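Local coordinates for putative gdp-fucose protein o-fucosyltransferase 1 (PDB 3ZY2) that is a putative protein O-fucosyltransferase with the GT-B-type fold of two domains and binds guanosine-5'-diphosphate in a pocket, at residues E269-K274 / D294-A299; E199-F204 / S318-G323; A222-V227 / I259-K264; A241-Q244 / G249-L252. One frame throughout, in Å; residues are numbered along the deposited sequence.

How the contacts relate
Contact 2 is the buried one, while contacts 1, 3 and 4 are partly buried. Contacts 1 and 2 each pair two helices packed around the parallel sheet of strands 307-308, 282-287, 213-218, 327-330 and 354-356, and in both the side chains that meet are apolar. Contacts 3 and 4 belong to the long excursion between strand 213-218 and helix 264-278, where polar bonds and disulfides matter more. Contact 4 is nested in the loop that contact 3 closes, and helix 257-260 of contact 3 is followed directly by helix 264-278 of contact 1. Contact 3 reaches closest to the guanosine-5'-diphosphate; side chains of the other three contacts lie about 10 to 12 Å from it.

Contact 1 of 4, residues E269-K274 / D294-A299; sequences EQIVEK and DEINEA
I271 and I296 both carry CG1 anti to the carbonyl carbon (chi1 -71° and -66°), with the chain running on extended to CD1, and this sends the two terminal methyls at each other across the gap between their helices. The helices, 264-278 and 293-300, are neighbours in the Rossmann-like half of a GT-B fold. One leads into strand 282-287 of the parallel sheet and the other leads from that strand to 307-308, so the contact joins consecutive crossovers lying side by side.

The isoleucine chains cross at about a right angle. CD1 of I271 comes to 3.7 Å from CD1 of I296, and it also lies 4.0 Å from CG1 of I296, so a single methyl covers the last link of the opposing chain. Both residues are buried, and I296 packs on L268 as well, one turn back from V272 on the first helix.

A second, smaller meeting lies further along, where the backbones draw nearer: the CA atoms of V272 and A299 are 7.0 Å apart, against 8.1 Å for those of I271 and I296. A299 has only its methyl to offer, and the helices can approach there. V272 also rests against Y303, beyond the end of the second helix. That helix has a polar tie of its own to the sheet, N297 OD1 accepting the backbone N-H of A307. V272 brings one branch to A299: CG2 lies 4.0 Å from the CB of A299 and 3.7 Å from its carbonyl O.

Contact 2 of 4, residues E199-F204 / S318-G323; sequences EQAKKF and SLAIMG
The phenyl ring of F204 is approached obliquely by the CD1 methyl of I321, which settles against the base of the ring. CD1 of I321 is 3.8 Å from CD1 of F204 and 4.0 Å from both its CG and its CB. L209 and Q310 also touch this side chain. With CG anti to the backbone N (chi1 -175°), the phenyl swings forward along helix 195-208, and the chains of F204 and I321 meet at about a right angle.

One turn earlier, A201 allows a tight approach. Its CA lies 5.2 Å from that of I321, and its CB meets two partners in directions roughly at right angles, CG1 of I321 at 3.7 Å and CB of A320 at 3.9 Å. I321 therefore works with both links of its longer branch, CG1 on the alanine and CD1 on the phenylalanine. The short segments pass with their axes 8.7 Å apart at closest, crossing at -61°, and the closest CA pair sets the small A201 against I321.

W193 adds a further apolar wall beside A320. Helix 315-324 lies between helix 195-208 and the parallel sheet of this Rossmann-like domain: I321 also touches F213 and F284 of the strands, M322 packs on A215, A286 and H217, and L319 meets F336, I339 and V340 of helix 335-346.

Contact 3 of 4, residues A222-V227 / I259-K264; sequences ADWVRV and ICSPSK
A single backbone oxygen, the carbonyl O of C260, takes an indole N-H from W224 on one helix while the sulfur of the same cysteine is tied by a disulfide to C228 further along that helix. The bond from W224 NE1 to C260 O measures 2.9 Å and is fairly straight, with 156° at the hydrogen. The oxygen lies at the edge of the indole, in its plane, yet the donor stands above the carbonyl plane, 39° out of it. N331 ND2 also donates to this oxygen, so two bonds satisfy it.

The C260 sulfur touches the same ring: SG is 4.1 Å from CZ2 of W224, an oblique sulfur-aromatic contact. W224 sets CG anti to its backbone N (chi1 -176°), which carries the indole toward both the oxygen and the sulfur. S261, the first residue to leave helical geometry, adds an outer touch, its OG 4.0 Å from CG1 of V225.

The W224 side chain comes within about 4 Å of the bound guanosine-5'-diphosphate and about 5 Å of a manganese ion. W224 thus stands beside the nucleotide pocket of this GT-B fold, packed on N331, V333 and R219, the last of which lines the pocket.

Contact 4 of 4, residues A241-Q244 / G249-L252; sequences ASEQ and GHHL
G249 comes first, its backbone N giving a hydrogen to OE2 of E243 at 2.9 Å and almost straight, 174° at the hydrogen. The carboxylate uses the anti lone pair of OE2, the one turned away from its other oxygen. E243 gets there by an extended chain beyond CG, which spans the turn from the short helix 243-246 back to the loop that follows. At G249 the backbone has positive phi, 57°, a conformation glycine adopts easily.

The whole turn belongs to the irregular excursion between helices 222-229 and 257-260 of the GT-B fold, and it is joined to the rest of the fold by the C245-C332 disulfide and by Q244 NE2, which donates to the carbonyl O of C332.

H250 follows, also with positive phi, and its side chain ends close to S242 and E243. The side chains of H250 and E243 cross at about a right angle, with the carboxylate and imidazole planes 76° apart. The close approach of S242 OG to the ring is doubtful in its details, as is the orientation of the imidazole; the hydroxyl accepts the backbone N-H of L239. L252, two residues past H250, has a backbone hydrogen bond to L246 at the end of the short helix.

Contact 1 of 4, residues E269-K274 / D294-A299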
loop_
_atom_site.group_PDB
_atom_site.type_symbol
_atom_site.label_atom_id
_atom_site.label_comp_id
_atom_site.label_asym_id
_atom_site.label_seq_id
_atom_site.Cartn_x
_atom_site.Cartn_y
_atom_site.Cartn_z
ATOM N N GLU A 269 28.813 -24.068 -19.819
ATOM C CA GLU A 269 28.432 -24.555 -21.143
ATOM C C GLU A 269 27.936 -23.408 -22.016
ATOM O O GLU A 269 28.328 -23.291 -23.177
ATOM C CB GLU A 269 27.342 -25.631 -21.033
ATOM C CG GLU A 269 26.841 -26.107 -22.407
ATOM C CD GLU A 269 25.928 -27.319 -22.358
ATOM O OE1 GLU A 269 25.613 -27.811 -21.251
ATOM O OE2 GLU A 269 25.525 -27.768 -23.454
ATOM N N GLN A 270 27.099 -22.546 -21.445
ATOM C CA GLN A 270 26.498 -21.473 -22.222
ATOM C C GLN A 270 27.491 -20.353 -22.567
ATOM O O GLN A 270 27.462 -19.825 -23.677
ATOM C CB GLN A 270 25.233 -20.962 -21.529
ATOM C CG GLN A 270 24.115 -22.007 -21.576
ATOM C CD GLN A 270 22.992 -21.737 -20.615
ATOM O OE1 GLN A 270 22.696 -22.551 -19.726
ATOM N NE2 GLN A 270 22.321 -20.617 -20.805
ATOM N N ILE A 271 28.394 -20.026 -21.650
ATOM C CA ILE A 271 29.465 -19.052 -21.943
ATOM C C ILE A 271 30.352 -19.549 -23.083
ATOM O O ILE A 271 30.702 -18.796 -23.992
ATOM C CB ILE A 271 30.329 -18.778 -20.706
ATOM C CG1 ILE A 271 29.527 -17.952 -19.679
ATOM C CG2 ILE A 271 31.630 -18.025 -21.102
ATOM C CD1 ILE A 271 30.239 -17.722 -18.350
ATOM N N VAL A 272 30.724 -20.823 -23.039
ATOM C CA VAL A 272 31.552 -21.381 -24.081
ATOM C C VAL A 272 30.820 -21.354 -25.433
ATOM O O VAL A 272 31.410 -21.012 -26.446
ATOM C CB VAL A 272 31.965 -22.829 -23.737
ATOM C CG1 VAL A 272 32.554 -23.533 -24.953
ATOM C CG2 VAL A 272 32.957 -22.827 -22.590
ATOM N N GLU A 273 29.527 -21.689 -25.419
ATOM C CA GLU A 273 28.710 -21.643 -26.625
ATOM C C GLU A 273 28.684 -20.232 -27.224
ATOM O O GLU A 273 28.889 -20.041 -28.417
ATOM C CB GLU A 273 27.288 -22.132 -26.301
ATOM C CG GLU A 273 26.500 -22.536 -27.518
ATOM C CD GLU A 273 25.878 -21.362 -28.241
ATOM O OE1 GLU A 273 25.364 -20.439 -27.565
ATOM O OE2 GLU A 273 25.904 -21.368 -29.496
ATOM N N LYS A 274 28.467 -19.240 -26.372
ATOM C CA LYS A 274 28.370 -17.862 -26.849
ATOM C C LYS A 274 29.725 -17.335 -27.302
ATOM O O LYS A 274 29.800 -16.596 -28.271
ATOM C CB LYS A 274 27.764 -16.952 -25.782
ATOM C CG LYS A 274 26.327 -17.327 -25.375
ATOM C CD LYS A 274 25.365 -17.186 -26.528
ATOM C CE LYS A 274 23.936 -17.571 -26.120
ATOM N NZ LYS A 274 23.026 -17.496 -27.299
ATOM N N ASP A 294 38.239 -18.497 -12.221
ATOM C CA ASP A 294 39.086 -19.664 -12.473
ATOM C C ASP A 294 38.338 -20.751 -13.225
ATOM O O ASP A 294 38.895 -21.349 -14.161
ATOM C CB ASP A 294 39.683 -20.206 -11.178
ATOM C CG ASP A 294 40.739 -19.284 -10.587
ATOM O OD1 ASP A 294 41.173 -18.329 -11.263
ATOM O OD2 ASP A 294 41.165 -19.528 -9.440
ATOM N N GLU A 295 37.079 -20.998 -12.839
ATOM C CA GLU A 295 36.266 -22.024 -13.508
ATOM C C GLU A 295 35.996 -21.653 -14.975
ATOM O O GLU A 295 36.095 -22.494 -15.872
ATOM C CB GLU A 295 34.938 -22.280 -12.772
ATOM C CG GLU A 295 35.066 -22.860 -11.363
ATOM C CD GLU A 295 35.154 -21.799 -10.268
ATOM O OE1 GLU A 295 35.565 -20.641 -10.529
ATOM O OE2 GLU A 295 34.808 -22.137 -9.116
ATOM N N ILE A 296 35.667 -20.385 -15.223
ATOM C CA ILE A 296 35.437 -19.955 -16.594
ATOM C C ILE A 296 36.727 -20.029 -17.405
ATOM O O ILE A 296 36.714 -20.487 -18.541
ATOM C CB ILE A 296 34.798 -18.557 -16.670
ATOM C CG1 ILE A 296 33.393 -18.611 -16.068
ATOM C CG2 ILE A 296 34.716 -18.057 -18.120
ATOM C CD1 ILE A 296 32.852 -17.232 -15.706
ATOM N N ASN A 297 37.834 -19.581 -16.810
ATOM C CA ASN A 297 39.133 -19.670 -17.482
ATOM C C ASN A 297 39.519 -21.079 -17.913
ATOM O O ASN A 297 40.021 -21.263 -19.019
ATOM C CB ASN A 297 40.241 -19.031 -16.638
ATOM C CG ASN A 297 40.244 -17.525 -16.765
ATOM O OD1 ASN A 297 39.586 -16.974 -17.655
ATOM N ND2 ASN A 297 40.977 -16.849 -15.887
ATOM N N GLU A 298 39.252 -22.070 -17.055
ATOM C CA GLU A 298 39.495 -23.468 -17.410
ATOM C C GLU A 298 38.644 -23.830 -18.626
ATOM O O GLU A 298 39.144 -24.407 -19.587
ATOM C CB GLU A 298 39.173 -24.393 -16.223
ATOM C CG GLU A 298 39.440 -25.884 -16.463
ATOM C CD GLU A 298 40.925 -26.219 -16.624
ATOM O OE1 GLU A 298 41.785 -25.378 -16.264
ATOM O OE2 GLU A 298 41.228 -27.335 -17.105
ATOM N N ALA A 299 37.367 -23.455 -18.593
ATOM C CA ALA A 299 36.449 -23.785 -19.675
ATOM C C ALA A 299 36.805 -23.106 -21.006
ATOM O O ALA A 299 36.501 -23.633 -22.088
ATOM C CB ALA A 299 35.002 -23.485 -19.263
#

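Contact 2 of 4, residues E199-F204 / S318-G323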
loop_
_atom_site.group_PDB
_atom_site.type_symbol
_atom_site.label_atom_id
_atom_site.label_comp_id
_atom_site.label_asym_id
_atom_site.label_seq_id
_atom_site.Cartn_x
_atom_site.Cartn_y
_atom_site.Cartn_z
ATOM N N GLU A 199 33.811 6.712 -18.807
ATOM C CA GLU A 199 35.244 6.666 -19.002
ATOM C C GLU A 199 35.873 5.492 -18.272
ATOM O O GLU A 199 36.802 4.850 -18.788
ATOM C CB GLU A 199 35.860 8.007 -18.572
ATOM C CG GLU A 199 35.589 9.152 -19.571
ATOM C CD GLU A 199 35.797 8.741 -21.033
ATOM O OE1 GLU A 199 36.915 8.304 -21.386
ATOM O OE2 GLU A 199 34.834 8.841 -21.832
ATOM N N GLN A 200 35.388 5.194 -17.070
ATOM C CA GLN A 200 35.914 4.047 -16.321
ATOM C C GLN A 200 35.648 2.752 -17.104
ATOM O O GLN A 200 36.513 1.864 -17.189
ATOM C CB GLN A 200 35.276 3.948 -14.934
ATOM C CG GLN A 200 35.884 4.925 -13.916
ATOM C CD GLN A 200 35.081 5.053 -12.646
ATOM O OE1 GLN A 200 34.078 4.363 -12.435
ATOM N NE2 GLN A 200 35.510 5.979 -11.788
ATOM N N ALA A 201 34.464 2.667 -17.702
ATOM C CA ALA A 201 34.095 1.488 -18.506
ATOM C C ALA A 201 34.960 1.365 -19.747
ATOM O O ALA A 201 35.468 0.273 -20.044
ATOM C CB ALA A 201 32.618 1.554 -18.892
ATOM N N LYS A 202 35.135 2.481 -20.459
ATOM C CA LYS A 202 35.957 2.498 -21.661
ATOM C C LYS A 202 37.381 2.075 -21.332
ATOM O O LYS A 202 37.984 1.276 -22.064
ATOM C CB LYS A 202 35.938 3.878 -22.306
ATOM C CG LYS A 202 34.625 4.236 -22.946
ATOM C CD LYS A 202 34.617 5.684 -23.433
ATOM C CE LYS A 202 33.350 5.988 -24.248
ATOM N NZ LYS A 202 33.325 7.369 -24.824
ATOM N N LYS A 203 37.927 2.576 -20.224
ATOM C CA LYS A 203 39.298 2.239 -19.850
ATOM C C LYS A 203 39.452 0.771 -19.515
ATOM O O LYS A 203 40.427 0.145 -19.912
ATOM C CB LYS A 203 39.801 3.088 -18.680
ATOM C CG LYS A 203 40.241 4.471 -19.072
ATOM C CD LYS A 203 40.970 5.108 -17.888
ATOM C CE LYS A 203 41.327 6.577 -18.138
ATOM N NZ LYS A 203 40.121 7.419 -18.287
ATOM N N PHE A 204 38.483 0.210 -18.789
ATOM C CA PHE A 204 38.579 -1.201 -18.422
ATOM C C PHE A 204 38.520 -2.070 -19.677
ATOM O O PHE A 204 39.261 -3.043 -19.804
ATOM C CB PHE A 204 37.459 -1.601 -17.451
ATOM C CG PHE A 204 37.591 -3.024 -16.958
ATOM C CD1 PHE A 204 37.004 -4.091 -17.672
ATOM C CD2 PHE A 204 38.316 -3.315 -15.800
ATOM C CE1 PHE A 204 37.163 -5.409 -17.224
ATOM C CE2 PHE A 204 38.444 -4.618 -15.348
ATOM C CZ PHE A 204 37.873 -5.668 -16.061
ATOM N N SER A 318 30.196 -1.804 -13.794
ATOM C CA SER A 318 29.852 -3.126 -14.369
ATOM C C SER A 318 28.660 -3.022 -15.303
ATOM O O SER A 318 28.685 -3.591 -16.390
ATOM C CB SER A 318 29.587 -4.190 -13.301
ATOM O OG SER A 318 30.808 -4.577 -12.680
ATOM N N LEU A 319 27.600 -2.336 -14.877
ATOM C CA LEU A 319 26.451 -2.145 -15.768
ATOM C C LEU A 319 26.863 -1.462 -17.081
ATOM O O LEU A 319 26.411 -1.847 -18.184
ATOM C CB LEU A 319 25.370 -1.298 -15.059
ATOM C CG LEU A 319 24.622 -2.047 -13.939
ATOM C CD1 LEU A 319 23.876 -1.034 -13.108
ATOM C CD2 LEU A 319 23.641 -3.080 -14.503
ATOM N N ALA A 320 27.685 -0.418 -16.966
ATOM C CA ALA A 320 28.123 0.325 -18.136
ATOM C C ALA A 320 28.927 -0.568 -19.087
ATOM O O ALA A 320 28.711 -0.533 -20.304
ATOM C CB ALA A 320 28.937 1.545 -17.701
ATOM N N ILE A 321 29.841 -1.364 -18.534
ATOM C CA ILE A 321 30.646 -2.292 -19.355
ATOM C C ILE A 321 29.746 -3.282 -20.076
ATOM O O ILE A 321 29.918 -3.540 -21.249
ATOM C CB ILE A 321 31.715 -3.019 -18.510
ATOM C CG1 ILE A 321 32.791 -2.017 -18.048
ATOM C CG2 ILE A 321 32.380 -4.178 -19.303
ATOM C CD1 ILE A 321 33.638 -2.534 -16.927
ATOM N N MET A 322 28.771 -3.840 -19.362
ATOM C CA MET A 322 27.871 -4.809 -19.989
ATOM C C MET A 322 27.051 -4.148 -21.084
ATOM O O MET A 322 26.727 -4.797 -22.084
ATOM C CB MET A 322 26.981 -5.480 -18.927
ATOM C CG MET A 322 27.782 -6.336 -17.917
ATOM S SD MET A 322 26.781 -7.384 -16.821
ATOM C CE MET A 322 26.340 -6.098 -15.661
ATOM N N GLY A 323 26.697 -2.871 -20.914
ATOM C CA GLY A 323 25.930 -2.159 -21.959
ATOM C C GLY A 323 26.760 -1.957 -23.220
ATOM O O GLY A 323 26.195 -1.837 -24.332
#

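Contact 3 of 4, residues A222-V227 / I259-K264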
loop_
_atom_site.group_PDB
_atom_site.type_symbol
_atom_site.label_atom_id
_atom_site.label_comp_id
_atom_site.label_asym_id
_atom_site.label_seq_id
_atom_site.Cartn_x
_atom_site.Cartn_y
_atom_site.Cartn_z
ATOM N N ALA A 222 23.568 -15.999 -1.766
ATOM C CA ALA A 222 22.753 -17.013 -1.086
ATOM C C ALA A 222 21.252 -16.713 -1.090
ATOM O O ALA A 222 20.444 -17.624 -1.283
ATOM C CB ALA A 222 23.253 -17.228 0.339
ATOM N N ASP A 223 20.904 -15.443 -0.886
ATOM C CA ASP A 223 19.508 -14.976 -0.892
ATOM C C ASP A 223 18.840 -15.188 -2.249
ATOM O O ASP A 223 17.632 -15.405 -2.329
ATOM C CB ASP A 223 19.428 -13.480 -0.554
ATOM C CG ASP A 223 19.636 -13.183 0.931
ATOM O OD1 ASP A 223 19.937 -14.109 1.730
ATOM O OD2 ASP A 223 19.494 -11.990 1.297
ATOM N N TRP A 224 19.629 -15.095 -3.315
ATOM C CA TRP A 224 19.099 -15.274 -4.666
ATOM C C TRP A 224 18.680 -16.711 -4.915
ATOM O O TRP A 224 17.614 -16.976 -5.463
ATOM C CB TRP A 224 20.145 -14.878 -5.706
ATOM C CG TRP A 224 19.633 -14.943 -7.120
ATOM C CD1 TRP A 224 19.877 -15.922 -8.029
ATOM C CD2 TRP A 224 18.753 -14.013 -7.748
ATOM N NE1 TRP A 224 19.231 -15.644 -9.209
ATOM C CE2 TRP A 224 18.539 -14.472 -9.069
ATOM C CE3 TRP A 224 18.154 -12.820 -7.340
ATOM C CZ2 TRP A 224 17.740 -13.780 -9.980
ATOM C CZ3 TRP A 224 17.362 -12.127 -8.243
ATOM C CH2 TRP A 224 17.160 -12.608 -9.542
ATOM N N VAL A 225 19.538 -17.648 -4.533
ATOM C CA VAL A 225 19.239 -19.050 -4.806
ATOM C C VAL A 225 17.949 -19.444 -4.080
ATOM O O VAL A 225 17.179 -20.268 -4.575
ATOM C CB VAL A 225 20.434 -20.002 -4.494
ATOM C CG1 VAL A 225 21.735 -19.426 -5.066
ATOM C CG2 VAL A 225 20.562 -20.299 -2.997
ATOM N N ARG A 226 17.704 -18.807 -2.939
ATOM C CA ARG A 226 16.481 -19.042 -2.175
ATOM C C ARG A 226 15.235 -18.453 -2.844
ATOM O O ARG A 226 14.179 -19.085 -2.842
ATOM C CB ARG A 226 16.627 -18.563 -0.728
ATOM C CG ARG A 226 17.605 -19.405 0.100
ATOM C CD ARG A 226 17.464 -19.131 1.596
ATOM N NE ARG A 226 17.261 -17.706 1.857
ATOM C CZ ARG A 226 18.217 -16.845 2.201
ATOM N NH1 ARG A 226 19.476 -17.246 2.358
ATOM N NH2 ARG A 226 17.901 -15.572 2.402
ATOM N N VAL A 227 15.366 -17.250 -3.403
ATOM C CA VAL A 227 14.325 -16.638 -4.233
ATOM C C VAL A 227 13.899 -17.574 -5.380
ATOM O O VAL A 227 12.703 -17.812 -5.605
ATOM C CB VAL A 227 14.804 -15.247 -4.762
ATOM C CG1 VAL A 227 14.013 -14.768 -5.988
ATOM C CG2 VAL A 227 14.761 -14.211 -3.643
ATOM N N ILE A 259 16.437 -21.141 -15.256
ATOM C CA ILE A 259 16.564 -19.780 -15.782
ATOM C C ILE A 259 16.913 -18.824 -14.648
ATOM O O ILE A 259 17.770 -17.962 -14.788
ATOM C CB ILE A 259 15.260 -19.360 -16.508
ATOM C CG1 ILE A 259 15.101 -20.179 -17.794
ATOM C CG2 ILE A 259 15.205 -17.856 -16.798
ATOM C CD1 ILE A 259 13.675 -20.205 -18.321
ATOM N N CYS A 260 16.261 -18.988 -13.504
ATOM C CA CYS A 260 16.472 -18.070 -12.395
ATOM C C CYS A 260 17.871 -18.228 -11.791
ATOM O O CYS A 260 18.544 -17.242 -11.481
ATOM C CB CYS A 260 15.416 -18.324 -11.319
ATOM S SG CYS A 260 15.339 -17.104 -10.011
ATOM N N SER A 261 18.289 -19.478 -11.632
ATOM C CA SER A 261 19.552 -19.811 -10.980
ATOM C C SER A 261 20.238 -20.966 -11.712
ATOM O O SER A 261 20.167 -22.115 -11.255
ATOM C CB SER A 261 19.285 -20.180 -9.507
ATOM O OG SER A 261 20.498 -20.233 -8.782
ATOM N N PRO A 262 20.888 -20.680 -12.858
ATOM C CA PRO A 262 21.595 -21.730 -13.601
ATOM C C PRO A 262 22.672 -22.390 -12.746
ATOM O O PRO A 262 23.296 -21.716 -11.906
ATOM C CB PRO A 262 22.278 -20.985 -14.757
ATOM C CG PRO A 262 21.707 -19.645 -14.769
ATOM C CD PRO A 262 21.087 -19.348 -13.440
ATOM N N SER A 263 22.874 -23.688 -12.967
ATOM C CA SER A 263 23.954 -24.443 -12.323
ATOM C C SER A 263 25.281 -23.933 -12.853
ATOM O O SER A 263 25.327 -23.367 -13.942
ATOM C CB SER A 263 23.833 -25.943 -12.611
ATOM O OG SER A 263 24.025 -26.234 -13.988
ATOM N N LYS A 264 26.357 -24.150 -12.099
ATOM C CA LYS A 264 27.705 -23.787 -12.572
ATOM C C LYS A 264 27.994 -24.431 -13.927
ATOM O O LYS A 264 28.497 -23.781 -14.837
ATOM C CB LYS A 264 28.782 -24.164 -11.551
ATOM C CG LYS A 264 28.829 -23.235 -10.339
ATOM C CD LYS A 264 30.052 -23.488 -9.466
ATOM C CE LYS A 264 29.763 -23.076 -8.024
ATOM N NZ LYS A 264 30.543 -23.848 -7.003
#

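Contact 4 of 4, residues A241-Q244 / G249-L252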
loop_
_atom_site.group_PDB
_atom_site.type_symbol
_atom_site.label_atom_id
_atom_site.label_comp_id
_atom_site.label_asym_id
_atom_site.label_seq_id
_atom_site.Cartn_x
_atom_site.Cartn_y
_atom_site.Cartn_z
ATOM N N ALA A 241 12.167 -9.215 -12.890
ATOM C CA ALA A 241 12.304 -8.793 -14.283
ATOM C C ALA A 241 11.974 -9.880 -15.309
ATOM O O ALA A 241 12.253 -9.720 -16.504
ATOM C CB ALA A 241 13.712 -8.252 -14.529
ATOM N N SER A 242 11.394 -10.990 -14.865
ATOM C CA SER A 242 11.272 -12.163 -15.738
ATOM C C SER A 242 10.536 -11.934 -17.075
ATOM O O SER A 242 10.759 -12.664 -18.039
ATOM C CB SER A 242 10.662 -13.331 -14.962
ATOM O OG SER A 242 9.361 -12.989 -14.519
ATOM N N GLU A 243 9.671 -10.923 -17.144
ATOM C CA GLU A 243 8.968 -10.611 -18.409
ATOM C C GLU A 243 9.902 -10.066 -19.503
ATOM O O GLU A 243 9.537 -10.021 -20.678
ATOM C CB GLU A 243 7.793 -9.673 -18.152
ATOM C CG GLU A 243 6.750 -10.295 -17.184
ATOM C CD GLU A 243 5.786 -9.279 -16.589
ATOM O OE1 GLU A 243 6.210 -8.419 -15.773
ATOM O OE2 GLU A 243 4.577 -9.357 -16.931
ATOM N N GLN A 244 11.129 -9.704 -19.127
ATOM C CA GLN A 244 12.100 -9.269 -20.125
ATOM C C GLN A 244 12.522 -10.384 -21.071
ATOM O O GLN A 244 12.956 -10.104 -22.189
ATOM C CB GLN A 244 13.330 -8.654 -19.458
ATOM C CG GLN A 244 14.295 -9.668 -18.854
ATOM C CD GLN A 244 15.530 -8.996 -18.302
ATOM O OE1 GLN A 244 16.136 -8.126 -18.951
ATOM N NE2 GLN A 244 15.920 -9.392 -17.085
ATOM N N GLY A 249 3.179 -11.233 -18.657
ATOM C CA GLY A 249 2.408 -12.342 -18.070
ATOM C C GLY A 249 2.936 -13.712 -18.471
ATOM O O GLY A 249 2.221 -14.709 -18.376
ATOM N N HIS A 250 4.201 -13.756 -18.909
ATOM C CA HIS A 250 4.887 -14.998 -19.314
ATOM C C HIS A 250 4.236 -15.713 -20.498
ATOM O O HIS A 250 4.164 -16.948 -20.525
ATOM C CB HIS A 250 5.017 -15.961 -18.126
ATOM C CG HIS A 250 6.031 -15.547 -17.104
ATOM N ND1 HIS A 250 6.722 -14.353 -17.165
ATOM C CD2 HIS A 250 6.448 -16.165 -15.976
ATOM C CE1 HIS A 250 7.527 -14.263 -16.123
ATOM N NE2 HIS A 250 7.384 -15.350 -15.388
ATOM N N HIS A 251 3.792 -14.944 -21.489
ATOM C CA HIS A 251 3.096 -15.539 -22.636
ATOM C C HIS A 251 3.988 -16.449 -23.486
ATOM O O HIS A 251 3.486 -17.310 -24.209
ATOM C CB HIS A 251 2.395 -14.468 -23.487
ATOM C CG HIS A 251 3.327 -13.597 -24.272
ATOM N ND1 HIS A 251 3.861 -13.977 -25.484
ATOM C CD2 HIS A 251 3.801 -12.352 -24.027
ATOM C CE1 HIS A 251 4.631 -13.008 -25.948
ATOM N NE2 HIS A 251 4.610 -12.010 -25.084
ATOM N N LEU A 252 5.304 -16.285 -23.358
ATOM C CA LEU A 252 6.274 -17.049 -24.155
ATOM C C LEU A 252 6.735 -18.369 -23.523
ATOM O O LEU A 252 7.394 -19.178 -24.189
ATOM C CB LEU A 252 7.503 -16.184 -24.480
ATOM C CG LEU A 252 7.346 -15.014 -25.454
ATOM C CD1 LEU A 252 8.642 -14.217 -25.545
ATOM C CD2 LEU A 252 6.922 -15.501 -26.832
#